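Local coordinates for SusD/RagB family nutrient-binding outer membrane lipoprotein (Bacteroides vulgatus, PDB 4F7A) that probably binds glycans, such as mucin O-glycans, at the cell surface as a SusD-like outer membrane lipoprotein for nutrient uptake, at residues L471-D476 / E483-L488. Sequence-based numbering, arbitrary orientation. Where two conformers were deposited one is given.
Sequences LPFSQD and EQYKNL
F473 lays one face of its ring over L488, whose CB sits 3.7 Å from the ring centroid and 14° off the ring normal, a CH-pi contact. CD1 of L488 reaches the rim of the ring, 4.1 Å from F473 CD1, and CD2 lies beyond it. Both residues suit this buried place, the phenylalanine as a flat apolar ring, the leucine as an apolar chain that sets CB against it. One helical turn earlier, Y485 presents its ring edge to F473 CB, which lies in the tyrosine plane 3.9 Å from Y485 CE1. Y485 CG is anti to the backbone N (chi1 178°), which swings the ring out beside the phenylalanine; a tyrosine fits because its OH also hydrogen-bonds to D496, whose carboxylate accepts the backbone N of F473. Q475, a flexible polar chain suited to its exposed position, brings NE2 to 3.5 Å from Y485 CE1, with amide and ring planes 86° apart. An alanine in place of F473 would probably leave L488 CB without its aromatic cover and R470 without its cation-pi partner. The contact packs the loop leading into helix 475-480 against helix 482-492, beside helices 84-104 and 111-132, whose W86 and Y132 touch L488 and F473 respectively.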
loop_
_atom_site.group_PDB
_atom_site.type_symbol
_atom_site.label_atom_id
_atom_site.label_comp_id
_atom_site.label_asym_id
_atom_site.label_seq_id
_atom_site.Cartn_x
_atom_site.Cartn_y
_atom_site.Cartn_z
ATOM N N LEU A 471 -8.225 -1.121 10.753
ATOM C CA LEU A 471 -9.450 -0.330 10.830
ATOM C C LEU A 471 -10.611 -1.220 11.238
ATOM O O LEU A 471 -10.675 -2.400 10.857
ATOM C CB LEU A 471 -9.763 0.341 9.485
ATOM C CG LEU A 471 -8.697 1.315 8.957
ATOM C CD1 LEU A 471 -9.241 2.024 7.694
ATOM C CD2 LEU A 471 -8.216 2.319 10.034
ATOM N N PRO A 472 -11.552 -0.670 12.006
ATOM C CA PRO A 472 -12.752 -1.470 12.332
ATOM C C PRO A 472 -13.574 -1.824 11.105
ATOM O O PRO A 472 -13.508 -1.129 10.106
ATOM C CB PRO A 472 -13.565 -0.554 13.253
ATOM C CG PRO A 472 -12.563 0.442 13.779
ATOM C CD PRO A 472 -11.584 0.654 12.638
ATOM N N PHE A 473 -14.350 -2.897 11.199
ATOM C CA PHE A 473 -15.250 -3.273 10.128
ATOM C C PHE A 473 -16.254 -2.156 9.786
ATOM O O PHE A 473 -16.565 -1.282 10.607
ATOM C CB PHE A 473 -16.019 -4.555 10.479
ATOM C CG PHE A 473 -15.162 -5.762 10.670
ATOM C CD1 PHE A 473 -14.400 -6.247 9.623
ATOM C CD2 PHE A 473 -15.181 -6.464 11.873
ATOM C CE1 PHE A 473 -13.640 -7.366 9.775
ATOM C CE2 PHE A 473 -14.411 -7.586 12.044
ATOM C CZ PHE A 473 -13.623 -8.040 10.970
ATOM N N SER A 474 -16.733 -2.175 8.555
ATOM C CA SER A 474 -17.710 -1.181 8.108
ATOM C C SER A 474 -19.013 -1.313 8.875
ATOM O O SER A 474 -19.699 -2.339 8.735
ATOM C CB SER A 474 -18.018 -1.357 6.632
ATOM O OG SER A 474 -19.107 -0.516 6.270
ATOM N N GLN A 475 -19.392 -0.262 9.624
ATOM C CA GLN A 475 -20.704 -0.242 10.256
ATOM C C GLN A 475 -21.833 -0.061 9.248
ATOM O O GLN A 475 -22.960 -0.443 9.537
ATOM C CB GLN A 475 -20.797 0.793 11.376
ATOM C CG GLN A 475 -20.092 0.325 12.657
ATOM C CD GLN A 475 -20.700 -0.955 13.224
ATOM O OE1 GLN A 475 -21.917 -1.044 13.453
ATOM N NE2 GLN A 475 -19.856 -1.945 13.469
ATOM N N ASP A 476 -21.546 0.485 8.064
ATOM C CA ASP A 476 -22.576 0.557 7.014
ATOM C C ASP A 476 -22.940 -0.847 6.554
ATOM O O ASP A 476 -24.121 -1.177 6.416
ATOM C CB ASP A 476 -22.096 1.429 5.840
ATOM C CG ASP A 476 -21.671 2.805 6.308
ATOM O OD1 ASP A 476 -22.569 3.583 6.653
ATOM O OD2 ASP A 476 -20.445 3.071 6.429
ATOM N N GLU A 483 -25.753 -10.461 10.809
ATOM C CA GLU A 483 -25.179 -11.812 10.890
ATOM C C GLU A 483 -23.763 -11.815 10.309
ATOM O O GLU A 483 -22.828 -12.334 10.941
ATOM C CB GLU A 483 -26.069 -12.837 10.181
ATOM C CG GLU A 483 -25.531 -14.271 10.183
ATOM C CD GLU A 483 -25.646 -14.948 11.531
ATOM O OE1 GLU A 483 -26.155 -14.319 12.480
ATOM O OE2 GLU A 483 -25.240 -16.123 11.633
ATOM N N GLN A 484 -23.577 -11.210 9.136
ATOM C CA GLN A 484 -22.233 -11.139 8.579
ATOM C C GLN A 484 -21.253 -10.404 9.500
ATOM O O GLN A 484 -20.098 -10.814 9.633
ATOM C CB GLN A 484 -22.227 -10.484 7.205
ATOM C CG GLN A 484 -20.849 -10.385 6.588
ATOM C CD GLN A 484 -20.930 -10.070 5.138
ATOM O OE1 GLN A 484 -21.088 -10.974 4.309
ATOM N NE2 GLN A 484 -20.893 -8.775 4.809
ATOM N N TYR A 485 -21.702 -9.319 10.123
ATOM C CA TYR A 485 -20.848 -8.585 11.058
ATOM C C TYR A 485 -20.403 -9.502 12.204
ATOM O O TYR A 485 -19.218 -9.511 12.584
ATOM C CB TYR A 485 -21.564 -7.360 11.600
ATOM C CG TYR A 485 -20.738 -6.615 12.598
ATOM C CD1 TYR A 485 -19.574 -5.958 12.202
ATOM C CD2 TYR A 485 -21.084 -6.596 13.949
ATOM C CE1 TYR A 485 -18.779 -5.284 13.127
ATOM C CE2 TYR A 485 -20.281 -5.907 14.894
ATOM C CZ TYR A 485 -19.129 -5.257 14.463
ATOM O OH TYR A 485 -18.325 -4.578 15.368
ATOM N N LYS A 486 -21.337 -10.284 12.745
ATOM C CA LYS A 486 -20.987 -11.245 13.784
ATOM C C LYS A 486 -19.931 -12.235 13.263
ATOM O O LYS A 486 -18.956 -12.535 13.963
ATOM C CB LYS A 486 -22.212 -12.008 14.273
ATOM C CG LYS A 486 -21.837 -13.134 15.282
ATOM C CD LYS A 486 -23.008 -14.003 15.657
ATOM C CE LYS A 486 -23.554 -14.812 14.477
ATOM N NZ LYS A 486 -24.615 -15.781 14.925
ATOM N N ASN A 487 -20.132 -12.736 12.040
ATOM C CA ASN A 487 -19.164 -13.662 11.431
ATOM C C ASN A 487 -17.785 -13.075 11.173
ATOM O O ASN A 487 -16.775 -13.787 11.304
ATOM C CB ASN A 487 -19.715 -14.257 10.131
ATOM C CG ASN A 487 -20.899 -15.165 10.368
ATOM O OD1 ASN A 487 -21.075 -15.679 11.483
ATOM N ND2 ASN A 487 -21.741 -15.355 9.330
ATOM N N LEU A 488 -17.750 -11.794 10.796
ATOM C CA LEU A 488 -16.502 -11.079 10.610
ATOM C C LEU A 488 -15.767 -10.943 11.955
ATOM O O LEU A 488 -14.566 -11.185 12.034
ATOM C CB LEU A 488 -16.757 -9.697 10.008
ATOM C CG LEU A 488 -17.120 -9.655 8.522
ATOM C CD1 LEU A 488 -17.700 -8.267 8.166
ATOM C CD2 LEU A 488 -15.887 -9.986 7.641
#